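HslVU complex proteolytic subunit, putative (Trypanosoma brucei brucei, PDB 4HNZ) acts as the threonine-type protease subunit of the mitochondrial HslVU complex, hydrolysing proteins unfolded by HslU and so taking part in the control of mitochondrial DNA replication. Local coordinates at residues N69-A74 and A100-E105; S94-S99 and G119-G124; A132-L137 and R150-I155; A74-A79 and G110-P115. One frame throughout, in Å; residues are numbered along the deposited sequence.

Contact 1 of 4, residues N69-A74 and A100-E105; sequences NQLTRA and AEETLE
Glu102 reaches across to the first turn of the helix that begins at Leu71, and its carboxylate has a different neighbour at each oxygen. Thr72 OG1 donates to Glu102 OE2 over 2.7 Å, coming from the anti side and 24° out of the carboxylate plane. A chi1 of -60° sets this hydroxyl beside Thr72 N, where both can address OE2, and turns CG2 toward Leu104. The bond from Thr72 N to Glu102 OE2 is weak, at 3.4 Å and 139°; a water that donates to OE2 also takes a weak bond from Thr72 N, bridging the two. The other oxygen, Glu102 OE1, rests against Leu71 CB at 3.4 Å. A carboxylate placed here, close to main-chain N-H groups of the first turn, would probably be stabilised by the helix dipole.

Below these polar atoms the contact turns apolar. Leu71 and Leu104 lie alongside, pointing opposite ways, with Leu104 CD1 4.0 Å from Leu71 CG, while Leu104 CD2 meets Thr72 CG2 at 4.1 Å. Leu71 continues inward to Val97 and to Ile64 of helix 50-66. This is helix-on-sheet packing, where an outer helical layer meets its sheet in the four-layer alpha-beta-beta-alpha sandwich of the Ntn hydrolases.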
loop_
_atom_site.group_PDB
_atom_site.type_symbol
_atom_site.label_atom_id
_atom_site.label_comp_id
_atom_site.label_asym_id
_atom_site.label_seq_id
_atom_site.Cartn_x
_atom_site.Cartn_y
_atom_site.Cartn_z
ATOM N N ASN A 69 -25.551 -9.677 -40.704
ATOM C CA ASN A 69 -25.392 -8.275 -41.133
ATOM C C ASN A 69 -25.352 -7.276 -40.005
ATOM O O ASN A 69 -25.062 -6.096 -40.218
ATOM C CB ASN A 69 -26.483 -7.885 -42.119
ATOM C CG ASN A 69 -26.025 -8.009 -43.546
ATOM O OD1 ASN A 69 -25.884 -7.008 -44.258
ATOM N ND2 ASN A 69 -25.737 -9.239 -43.963
ATOM N N GLN A 70 -25.623 -7.747 -38.795
ATOM C CA GLN A 70 -25.837 -6.855 -37.672
ATOM C C GLN A 70 -24.514 -6.756 -36.928
ATOM O O GLN A 70 -24.280 -7.418 -35.912
ATOM C CB GLN A 70 -26.988 -7.397 -36.818
ATOM C CG GLN A 70 -28.210 -7.781 -37.644
ATOM C CD GLN A 70 -28.695 -9.172 -37.311
ATOM O OE1 GLN A 70 -29.402 -9.352 -36.331
ATOM N NE2 GLN A 70 -28.267 -10.180 -38.102
ATOM N N LEU A 71 -23.666 -5.869 -37.423
ATOM C CA LEU A 71 -22.370 -5.680 -36.816
ATOM C C LEU A 71 -22.507 -5.178 -35.364
ATOM O O LEU A 71 -21.760 -5.608 -34.476
ATOM C CB LEU A 71 -21.523 -4.713 -37.650
ATOM C CG LEU A 71 -20.038 -4.580 -37.307
ATOM C CD1 LEU A 71 -19.353 -5.930 -37.363
ATOM C CD2 LEU A 71 -19.377 -3.601 -38.269
ATOM N N THR A 72 -23.410 -4.231 -35.130
ATOM C CA THR A 72 -23.605 -3.683 -33.778
ATOM C C THR A 72 -24.040 -4.742 -32.786
ATOM O O THR A 72 -23.548 -4.756 -31.651
ATOM C CB THR A 72 -24.641 -2.561 -33.797
ATOM O OG1 THR A 72 -24.161 -1.540 -34.676
ATOM C CG2 THR A 72 -24.834 -1.962 -32.419
ATOM N N ARG A 73 -24.938 -5.627 -33.202
ATOM C CA ARG A 73 -25.372 -6.668 -32.310
ATOM C C ARG A 73 -24.234 -7.654 -32.003
ATOM O O ARG A 73 -24.078 -8.101 -30.878
ATOM C CB ARG A 73 -26.557 -7.417 -32.871
ATOM C CG ARG A 73 -27.407 -8.061 -31.792
ATOM C CD ARG A 73 -27.697 -9.520 -32.116
ATOM N NE ARG A 73 -29.037 -10.006 -31.787
ATOM C CZ ARG A 73 -30.119 -9.779 -32.537
ATOM N NH1 ARG A 73 -31.291 -10.307 -32.192
ATOM N NH2 ARG A 73 -30.043 -8.982 -33.603
ATOM N N ALA A 74 -23.430 -7.981 -33.005
ATOM C CA ALA A 74 -22.278 -8.833 -32.817
ATOM C C ALA A 74 -21.279 -8.246 -31.769
ATOM O O ALA A 74 -20.782 -8.934 -30.910
ATOM C CB ALA A 74 -21.581 -9.080 -34.151
ATOM N N ALA A 100 -18.231 -0.447 -43.932
ATOM C CA ALA A 100 -18.549 0.761 -44.684
ATOM C C ALA A 100 -19.653 1.518 -43.956
ATOM O O ALA A 100 -19.564 2.735 -43.814
ATOM C CB ALA A 100 -18.954 0.427 -46.103
ATOM N N GLU A 101 -20.623 0.790 -43.417
ATOM C CA GLU A 101 -21.749 1.406 -42.704
ATOM C C GLU A 101 -21.430 1.841 -41.269
ATOM O O GLU A 101 -21.797 2.942 -40.877
ATOM C CB GLU A 101 -22.964 0.451 -42.667
ATOM C CG GLU A 101 -23.776 0.398 -43.955
ATOM C CD GLU A 101 -22.929 0.035 -45.158
ATOM O OE1 GLU A 101 -22.122 -0.924 -45.033
ATOM O OE2 GLU A 101 -23.028 0.748 -46.203
ATOM N N GLU A 102 -20.769 0.976 -40.499
ATOM C CA GLU A 102 -20.718 1.085 -39.048
ATOM C C GLU A 102 -19.290 1.030 -38.543
ATOM O O GLU A 102 -18.454 0.292 -39.052
ATOM C CB GLU A 102 -21.523 -0.063 -38.366
ATOM C CG GLU A 102 -23.010 -0.200 -38.739
ATOM C CD GLU A 102 -23.612 -1.592 -38.419
ATOM O OE1 GLU A 102 -23.537 -2.527 -39.263
ATOM O OE2 GLU A 102 -24.209 -1.765 -37.324
ATOM N N THR A 103 -19.030 1.793 -37.487
ATOM C CA THR A 103 -17.828 1.658 -36.694
ATOM C C THR A 103 -18.176 1.510 -35.212
ATOM O O THR A 103 -18.926 2.317 -34.649
ATOM C CB THR A 103 -16.917 2.916 -36.843
ATOM O OG1 THR A 103 -16.675 3.195 -38.232
ATOM C CG2 THR A 103 -15.622 2.698 -36.177
ATOM N N LEU A 104 -17.546 0.547 -34.564
ATOM C CA LEU A 104 -17.680 0.352 -33.134
ATOM C C LEU A 104 -16.346 0.195 -32.455
ATOM O O LEU A 104 -15.463 -0.494 -32.921
ATOM C CB LEU A 104 -18.461 -0.927 -32.812
ATOM C CG LEU A 104 -19.849 -0.820 -33.346
ATOM C CD1 LEU A 104 -20.007 -1.804 -34.470
ATOM C CD2 LEU A 104 -20.875 -1.078 -32.250
ATOM N N GLU A 105 -16.305 0.717 -31.258
ATOM C CA GLU A 105 -15.222 0.525 -30.389
ATOM C C GLU A 105 -15.717 -0.333 -29.210
ATOM O O GLU A 105 -16.776 -0.092 -28.622
ATOM C CB GLU A 105 -14.722 1.903 -29.925
ATOM C CG GLU A 105 -13.951 1.909 -28.623
ATOM C CD GLU A 105 -13.639 3.340 -28.119
ATOM O OE1 GLU A 105 -13.902 4.328 -28.880
ATOM O OE2 GLU A 105 -13.110 3.445 -26.958
HETATM O O HOH W 1 -26.138 -3.647 -37.185
#

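Contact 2 of 4, residues S94-S99 and G119-G124; sequences SLIVCS and GIVAIG
Ile96 drives its CD1 methyl over the backbone of Ala122, in the dip between Val121 and Ile123. The methyl is 3.7 Å from Ala122 CA and 3.7 Å from Val121 CG1, with Ile123 CG1 on the next residue at 3.9 Å. Here the two beta sheets at the heart of the proteasome-type alpha-beta-beta-alpha sandwich meet face to face. Strand 94-98 belongs to one sheet and strand 120-123 to the other; the short segments run roughly antiparallel, at 151°, and their axes approach to 7.4 Å, so the joint is made by interdigitating side chains.

Ile96 runs alongside Val121 and Ile123, pointing the other way, each chain extending toward the other's backbone. Ala122 directs its methyl away, to the far face of its sheet, so that it is its main chain, at CA, that lies under Ile96. The seam is buried and apolar at its centre. Ile3 of strand 3-8 touches both Ile96 and Ile123, and Glu105 of the neighbouring strand lies against Val121 and Ile123. The side chain of Ile123 is about 6 Å from that of Thr1, the probable catalytic nucleophile.

Ile123 holds CG1 between its backbone N and carbonyl carbon (chi1 54°), and from there Ile123 CD1 comes to lie 3.4 Å from Ser94 O.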
loop_
_atom_site.group_PDB
_atom_site.type_symbol
_atom_site.label_atom_id
_atom_site.label_comp_id
_atom_site.label_asym_id
_atom_site.label_seq_id
_atom_site.Cartn_x
_atom_site.Cartn_y
_atom_site.Cartn_z
ATOM N N SER A 94 -8.347 -3.511 -26.567
ATOM C CA SER A 94 -9.449 -2.722 -27.057
ATOM C C SER A 94 -9.488 -2.915 -28.545
ATOM O O SER A 94 -8.449 -3.155 -29.144
ATOM C CB SER A 94 -9.198 -1.270 -26.758
ATOM O OG SER A 94 -9.351 -1.090 -25.384
ATOM N N LEU A 95 -10.667 -2.783 -29.138
ATOM C CA LEU A 95 -10.898 -3.080 -30.586
ATOM C C LEU A 95 -11.668 -2.004 -31.200
ATOM O O LEU A 95 -12.519 -1.421 -30.544
ATOM C CB LEU A 95 -11.721 -4.331 -30.774
ATOM C CG LEU A 95 -11.193 -5.584 -30.112
ATOM C CD1 LEU A 95 -12.178 -6.707 -30.340
ATOM C CD2 LEU A 95 -9.782 -5.999 -30.600
ATOM N N ILE A 96 -11.324 -1.674 -32.423
ATOM C CA ILE A 96 -12.223 -0.909 -33.279
ATOM C C ILE A 96 -12.567 -1.794 -34.450
ATOM O O ILE A 96 -11.674 -2.353 -35.103
ATOM C CB ILE A 96 -11.578 0.366 -33.812
ATOM C CG1 ILE A 96 -11.370 1.347 -32.678
ATOM C CG2 ILE A 96 -12.501 1.023 -34.820
ATOM C CD1 ILE A 96 -10.706 2.647 -33.092
ATOM N N VAL A 97 -13.869 -1.901 -34.725
ATOM C CA VAL A 97 -14.374 -2.686 -35.851
ATOM C C VAL A 97 -15.019 -1.727 -36.827
ATOM O O VAL A 97 -15.955 -1.035 -36.443
ATOM C CB VAL A 97 -15.508 -3.656 -35.452
ATOM C CG1 VAL A 97 -15.599 -4.820 -36.445
ATOM C CG2 VAL A 97 -15.326 -4.177 -34.073
ATOM N N CYS A 98 -14.643 -1.825 -38.102
ATOM C CA CYS A 98 -15.251 -1.066 -39.175
ATOM C C CYS A 98 -15.841 -1.858 -40.299
ATOM O O CYS A 98 -15.259 -2.815 -40.787
ATOM C CB CYS A 98 -14.190 -0.245 -39.887
ATOM S SG CYS A 98 -13.623 1.086 -38.897
ATOM N N SER A 99 -17.020 -1.412 -40.703
ATOM C CA SER A 99 -17.552 -1.718 -42.000
ATOM C C SER A 99 -17.750 -0.380 -42.694
ATOM O O SER A 99 -17.500 0.688 -42.125
ATOM C CB SER A 99 -18.867 -2.465 -41.893
ATOM O OG SER A 99 -19.844 -1.621 -41.357
ATOM N N GLY A 119 -18.106 10.941 -37.197
ATOM C CA GLY A 119 -17.525 9.711 -37.738
ATOM C C GLY A 119 -16.186 9.270 -37.173
ATOM O O GLY A 119 -15.526 8.399 -37.729
ATOM N N ILE A 120 -15.794 9.797 -36.029
ATOM C CA ILE A 120 -14.452 9.522 -35.498
ATOM C C ILE A 120 -14.472 8.650 -34.245
ATOM O O ILE A 120 -15.181 8.927 -33.287
ATOM C CB ILE A 120 -13.724 10.851 -35.159
ATOM C CG1 ILE A 120 -13.507 11.645 -36.412
ATOM C CG2 ILE A 120 -12.384 10.604 -34.440
ATOM C CD1 ILE A 120 -13.182 13.096 -36.119
ATOM N N VAL A 121 -13.624 7.634 -34.256
ATOM C CA VAL A 121 -13.435 6.720 -33.146
ATOM C C VAL A 121 -11.966 6.399 -33.022
ATOM O O VAL A 121 -11.281 6.300 -34.015
ATOM C CB VAL A 121 -14.137 5.360 -33.437
ATOM C CG1 VAL A 121 -13.897 4.358 -32.321
ATOM C CG2 VAL A 121 -15.633 5.561 -33.566
ATOM N N ALA A 122 -11.488 6.232 -31.803
ATOM C CA ALA A 122 -10.073 5.951 -31.592
ATOM C C ALA A 122 -9.824 5.285 -30.255
ATOM O O ALA A 122 -10.516 5.566 -29.282
ATOM C CB ALA A 122 -9.271 7.248 -31.653
ATOM N N ILE A 123 -8.786 4.456 -30.219
ATOM C CA ILE A 123 -8.355 3.773 -29.017
ATOM C C ILE A 123 -6.822 3.796 -28.874
ATOM O O ILE A 123 -6.102 4.201 -29.783
ATOM C CB ILE A 123 -8.805 2.306 -28.981
ATOM C CG1 ILE A 123 -8.364 1.544 -30.228
ATOM C CG2 ILE A 123 -10.313 2.252 -28.850
ATOM C CD1 ILE A 123 -8.611 0.050 -30.195
ATOM N N GLY A 124 -6.359 3.326 -27.694
ATOM C CA GLY A 124 -4.949 3.227 -27.363
ATOM C C GLY A 124 -4.500 4.416 -26.537
ATOM O O GLY A 124 -5.187 5.390 -26.445
#

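Contact 3 of 4, residues A132-L137 and R150-I155; sequences AAARAL and RKAMRI
Ala152 and Ala133 mark the closest passage of two helices, with Ala133 CB 3.9 Å from Ala152 CB. The Ala152 CB methyl also presses toward the neighbouring residue of helix 132-137, standing 3.7 Å from Ala134 N and 4.0 Å from Ala134 CB. Along the helices, larger side chains border this alanine patch. At one end Ile155 brings CD1 to 4.2 Å from Ala133 CB; at the other Leu137 extends CD1 across Lys151, whose CB it meets at 3.9 Å with the two chains at about a right angle.

Because the residues at the crossing are so small, the backbones come close: Ala133 CA and Ala152 CA are 5.0 Å apart, and the axes of the short segments approach to 8.4 Å. The helices run roughly antiparallel, at 146°. Together they form a helical layer over one sheet of the sandwich, where Ala134 rests on Ile120 and Ala152 on Leu4.

Another copy of the protein covers the side of the pair that includes Ala136, Leu137 and Ile155. Bent at chi2 (-91°) and chi4 (83°), the Lys151 chain carries NZ to a hydrogen bond with Ala136 O of that neighbouring subunit, whose own Lys151 NZ returns the bond. Between segments 132-137 and 150-155 the contacts are thus apolar, and the probably charged Lys151 NZ finds its strongest partner across the subunit boundary, with a weak bond to Tyr143 OH in its own chain.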
loop_
_atom_site.group_PDB
_atom_site.type_symbol
_atom_site.label_atom_id
_atom_site.label_comp_id
_atom_site.label_asym_id
_atom_site.label_seq_id
_atom_site.Cartn_x
_atom_site.Cartn_y
_atom_site.Cartn_z
ATOM N N ALA A 132 -8.850 14.142 -30.998
ATOM C CA ALA A 132 -8.840 15.592 -30.926
ATOM C C ALA A 132 -8.324 16.254 -32.240
ATOM O O ALA A 132 -8.922 17.187 -32.771
ATOM C CB ALA A 132 -8.000 16.064 -29.737
ATOM N N ALA A 133 -7.242 15.749 -32.771
ATOM C CA ALA A 133 -6.736 16.315 -33.997
ATOM C C ALA A 133 -7.714 16.054 -35.141
ATOM O O ALA A 133 -7.948 16.959 -35.955
ATOM C CB ALA A 133 -5.362 15.749 -34.324
ATOM N N ALA A 134 -8.249 14.852 -35.251
ATOM C CA ALA A 134 -9.161 14.568 -36.342
ATOM C C ALA A 134 -10.409 15.413 -36.248
ATOM O O ALA A 134 -10.951 15.858 -37.256
ATOM C CB ALA A 134 -9.568 13.106 -36.351
ATOM N N ARG A 135 -10.914 15.628 -35.037
ATOM C CA ARG A 135 -12.078 16.501 -34.893
ATOM C C ARG A 135 -11.855 17.901 -35.363
ATOM O O ARG A 135 -12.778 18.589 -35.718
ATOM C CB ARG A 135 -12.572 16.504 -33.440
ATOM C CG ARG A 135 -13.376 15.253 -33.141
ATOM C CD ARG A 135 -13.993 15.280 -31.760
ATOM N NE ARG A 135 -14.851 14.129 -31.588
ATOM C CZ ARG A 135 -15.282 13.678 -30.410
ATOM N NH1 ARG A 135 -14.908 14.251 -29.274
ATOM N NH2 ARG A 135 -16.075 12.599 -30.369
ATOM N N ALA A 136 -10.612 18.363 -35.282
ATOM C CA ALA A 136 -10.297 19.732 -35.668
ATOM C C ALA A 136 -10.390 19.873 -37.159
ATOM O O ALA A 136 -10.673 20.952 -37.655
ATOM C CB ALA A 136 -8.900 20.125 -35.196
ATOM N N LEU A 137 -10.146 18.770 -37.855
ATOM C CA LEU A 137 -10.120 18.783 -39.302
ATOM C C LEU A 137 -11.386 18.235 -39.984
ATOM O O LEU A 137 -11.522 18.388 -41.175
ATOM C CB LEU A 137 -8.943 17.958 -39.802
ATOM C CG LEU A 137 -7.560 18.478 -39.419
ATOM C CD1 LEU A 137 -6.535 17.409 -39.692
ATOM C CD2 LEU A 137 -7.205 19.736 -40.148
ATOM N N ARG A 150 -4.288 10.725 -41.565
ATOM C CA ARG A 150 -2.810 10.778 -41.600
ATOM C C ARG A 150 -2.256 11.903 -40.794
ATOM O O ARG A 150 -1.287 11.759 -40.083
ATOM C CB ARG A 150 -2.295 10.923 -43.029
ATOM C CG ARG A 150 -2.394 9.623 -43.809
ATOM C CD ARG A 150 -1.874 9.734 -45.255
ATOM N NE ARG A 150 -1.984 8.439 -45.931
ATOM C CZ ARG A 150 -1.243 7.352 -45.648
ATOM N NH1 ARG A 150 -1.432 6.233 -46.324
ATOM N NH2 ARG A 150 -0.293 7.381 -44.718
ATOM N N LYS A 151 -2.891 13.049 -40.907
ATOM C CA LYS A 151 -2.469 14.204 -40.162
ATOM C C LYS A 151 -2.664 13.945 -38.650
ATOM O O LYS A 151 -1.822 14.301 -37.837
ATOM C CB LYS A 151 -3.295 15.400 -40.633
ATOM C CG LYS A 151 -2.508 16.592 -41.144
ATOM C CD LYS A 151 -2.220 17.569 -40.016
ATOM C CE LYS A 151 -1.692 18.903 -40.536
ATOM N NZ LYS A 151 -2.827 19.807 -40.972
ATOM N N ALA A 152 -3.818 13.384 -38.293
ATOM C CA ALA A 152 -4.139 13.143 -36.922
ATOM C C ALA A 152 -3.199 12.118 -36.315
ATOM O O ALA A 152 -2.758 12.292 -35.199
ATOM C CB ALA A 152 -5.563 12.728 -36.777
ATOM N N MET A 153 -2.820 11.116 -37.080
ATOM C CA MET A 153 -1.828 10.156 -36.616
ATOM C C MET A 153 -0.455 10.732 -36.441
ATOM O O MET A 153 0.262 10.324 -35.508
ATOM C CB MET A 153 -1.706 8.964 -37.562
ATOM C CG MET A 153 -2.911 8.076 -37.641
ATOM S SD MET A 153 -3.242 7.117 -36.145
ATOM C CE MET A 153 -1.975 5.852 -36.256
ATOM N N ARG A 154 -0.016 11.587 -37.337
ATOM C CA ARG A 154 1.309 12.209 -37.174
ATOM C C ARG A 154 1.324 12.983 -35.873
ATOM O O ARG A 154 2.263 12.883 -35.097
ATOM C CB ARG A 154 1.690 13.142 -38.337
ATOM C CG ARG A 154 3.027 13.922 -38.157
ATOM C CD ARG A 154 4.311 13.112 -38.485
ATOM N NE ARG A 154 4.293 12.242 -39.719
ATOM C CZ ARG A 154 4.040 12.640 -41.015
ATOM N NH1 ARG A 154 3.720 13.913 -41.291
ATOM N NH2 ARG A 154 4.080 11.769 -42.067
ATOM N N ILE A 155 0.255 13.712 -35.615
ATOM C CA ILE A 155 0.159 14.502 -34.415
ATOM C C ILE A 155 0.056 13.662 -33.158
ATOM O O ILE A 155 0.821 13.910 -32.178
ATOM C CB ILE A 155 -1.029 15.497 -34.489
ATOM C CG1 ILE A 155 -0.673 16.568 -35.524
ATOM C CG2 ILE A 155 -1.315 16.134 -33.135
ATOM C CD1 ILE A 155 -1.859 17.341 -35.986
#

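Contact 4 of 4, residues A74-A79 and G110-P115; sequences AAVELA and GNVITP
Val112 is the bump of this contact, and the hollow that receives it lies on helix 74-79 between Ala75, Val76 and Ala79. Its two methyls divide the hollow between them. Val112 CG2 drops against Ala79 CB at 3.8 Å, the tightest of the fits, while Val112 CG1 spreads to the preceding turn, where it meets Val76 CG2 at 4.2 Å and Ala75 CB at 4.4 Å. With CG1 anti to the backbone N (chi1 179°), the fork of the valine is turned so that each branch serves a different turn of the helix. Ala75 and Ala79, one turn apart, keep the floor of the hollow low, and the larger Val76 forms a raised wall on one side.

Before the valine, the loop comes close to the helix at Gly110, where Gly110 CA is 5.5 Å from Ala79 CA. Gly110 O is 4.5 Å from Ala79 CB, a loose contact.

Strand 112-113 is the outermost strand of its sheet within this chain and pairs with strand 103-107, from which Leu104 also packs against Ala75 and Val112. Helix 50-66 flanks the same helix through Ala74 and Leu78, and a neighbouring subunit adjoins the edge, where its Ala51 touches Ala79.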
loop_
_atom_site.group_PDB
_atom_site.type_symbol
_atom_site.label_atom_id
_atom_site.label_comp_id
_atom_site.label_asym_id
_atom_site.label_seq_id
_atom_site.Cartn_x
_atom_site.Cartn_y
_atom_site.Cartn_z
ATOM N N ALA A 74 -23.430 -7.981 -33.005
ATOM C CA ALA A 74 -22.278 -8.833 -32.817
ATOM C C ALA A 74 -21.279 -8.246 -31.769
ATOM O O ALA A 74 -20.782 -8.934 -30.910
ATOM C CB ALA A 74 -21.581 -9.080 -34.151
ATOM N N ALA A 75 -21.000 -6.969 -31.908
ATOM C CA ALA A 75 -20.143 -6.280 -31.000
ATOM C C ALA A 75 -20.683 -6.359 -29.574
ATOM O O ALA A 75 -19.940 -6.677 -28.665
ATOM C CB ALA A 75 -19.961 -4.824 -31.433
ATOM N N VAL A 76 -21.955 -6.043 -29.387
ATOM C CA VAL A 76 -22.549 -6.089 -28.084
ATOM C C VAL A 76 -22.517 -7.502 -27.532
ATOM O O VAL A 76 -22.209 -7.689 -26.352
ATOM C CB VAL A 76 -23.978 -5.560 -28.110
ATOM C CG1 VAL A 76 -24.668 -5.814 -26.782
ATOM C CG2 VAL A 76 -23.940 -4.077 -28.376
ATOM N N GLU A 77 -22.781 -8.500 -28.357
ATOM C CA GLU A 77 -22.726 -9.895 -27.856
ATOM C C GLU A 77 -21.314 -10.262 -27.465
ATOM O O GLU A 77 -21.100 -10.953 -26.473
ATOM C CB GLU A 77 -23.225 -10.876 -28.882
ATOM C CG GLU A 77 -24.722 -10.768 -29.131
ATOM C CD GLU A 77 -25.554 -11.086 -27.903
ATOM O OE1 GLU A 77 -25.168 -11.952 -27.079
ATOM O OE2 GLU A 77 -26.596 -10.422 -27.745
ATOM N N LEU A 78 -20.351 -9.791 -28.242
ATOM C CA LEU A 78 -18.951 -10.008 -27.895
ATOM C C LEU A 78 -18.618 -9.382 -26.532
ATOM O O LEU A 78 -18.062 -10.025 -25.677
ATOM C CB LEU A 78 -18.019 -9.411 -28.927
ATOM C CG LEU A 78 -16.581 -9.512 -28.419
ATOM C CD1 LEU A 78 -16.031 -10.896 -28.591
ATOM C CD2 LEU A 78 -15.684 -8.508 -29.116
ATOM N N ALA A 79 -18.998 -8.128 -26.354
ATOM C CA ALA A 79 -18.696 -7.442 -25.132
ATOM C C ALA A 79 -19.320 -8.146 -23.942
ATOM O O ALA A 79 -18.666 -8.287 -22.911
ATOM C CB ALA A 79 -19.142 -5.998 -25.208
ATOM N N GLY A 110 -16.252 -3.095 -21.050
ATOM C CA GLY A 110 -17.577 -3.457 -21.555
ATOM C C GLY A 110 -18.302 -2.329 -22.246
ATOM O O GLY A 110 -19.481 -2.423 -22.502
ATOM N N ASN A 111 -17.589 -1.235 -22.528
ATOM C CA ASN A 111 -18.172 -0.162 -23.334
ATOM C C ASN A 111 -18.202 -0.562 -24.811
ATOM O O ASN A 111 -17.301 -1.190 -25.309
ATOM C CB ASN A 111 -17.386 1.132 -23.196
ATOM C CG ASN A 111 -17.275 1.628 -21.742
ATOM O OD1 ASN A 111 -18.277 1.973 -21.110
ATOM N ND2 ASN A 111 -16.051 1.714 -21.236
ATOM N N VAL A 112 -19.282 -0.192 -25.470
ATOM C CA VAL A 112 -19.421 -0.319 -26.886
ATOM C C VAL A 112 -19.762 1.077 -27.342
ATOM O O VAL A 112 -20.791 1.557 -27.076
ATOM C CB VAL A 112 -20.514 -1.301 -27.239
ATOM C CG1 VAL A 112 -20.692 -1.419 -28.742
ATOM C CG2 VAL A 112 -20.205 -2.679 -26.659
ATOM N N ILE A 113 -18.857 1.708 -28.058
ATOM C CA ILE A 113 -18.968 3.094 -28.371
ATOM C C ILE A 113 -19.016 3.225 -29.869
ATOM O O ILE A 113 -18.167 2.689 -30.571
ATOM C CB ILE A 113 -17.743 3.822 -27.821
ATOM C CG1 ILE A 113 -17.921 3.969 -26.299
ATOM C CG2 ILE A 113 -17.520 5.173 -28.490
ATOM C CD1 ILE A 113 -16.608 3.906 -25.551
ATOM N N THR A 114 -20.054 3.901 -30.352
ATOM C CA THR A 114 -20.170 4.311 -31.727
ATOM C C THR A 114 -19.827 5.796 -31.798
ATOM O O THR A 114 -19.948 6.521 -30.797
ATOM C CB THR A 114 -21.614 4.140 -32.224
ATOM O OG1 THR A 114 -22.462 4.876 -31.360
ATOM C CG2 THR A 114 -22.025 2.628 -32.178
ATOM N N PRO A 115 -19.392 6.257 -32.975
ATOM C CA PRO A 115 -18.963 7.672 -33.080
ATOM C C PRO A 115 -20.111 8.636 -32.980
ATOM O O PRO A 115 -21.264 8.262 -33.106
ATOM C CB PRO A 115 -18.366 7.740 -34.497
ATOM C CG PRO A 115 -18.998 6.623 -35.232
ATOM C CD PRO A 115 -19.264 5.537 -34.241
#

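Overall arrangement
Contacts 1 and 4 lie on successive turns of helix 71-84, share Ala74, and have centres 9 Å apart; their strands are joined by a probable hydrogen bond, Glu105 N to Ile113 O, at 2.8 Å. Contact 2 lies deeper, its centre about 3 Å from the centre of the chain, and is tied to contact 1 through the sheet, where Val97 N is 2.8 Å from Leu104 O, a probable hydrogen bond. On its other side, Ile120 CD1 reaches Ala134 C in contact 3 at 3.6 Å. The four contacts thus span both helical layers and the sheets between them. Contact 2 is beside Thr1, whereas the side chain of Ile155 in contact 3 is about 11 Å from the bound magnesium ion.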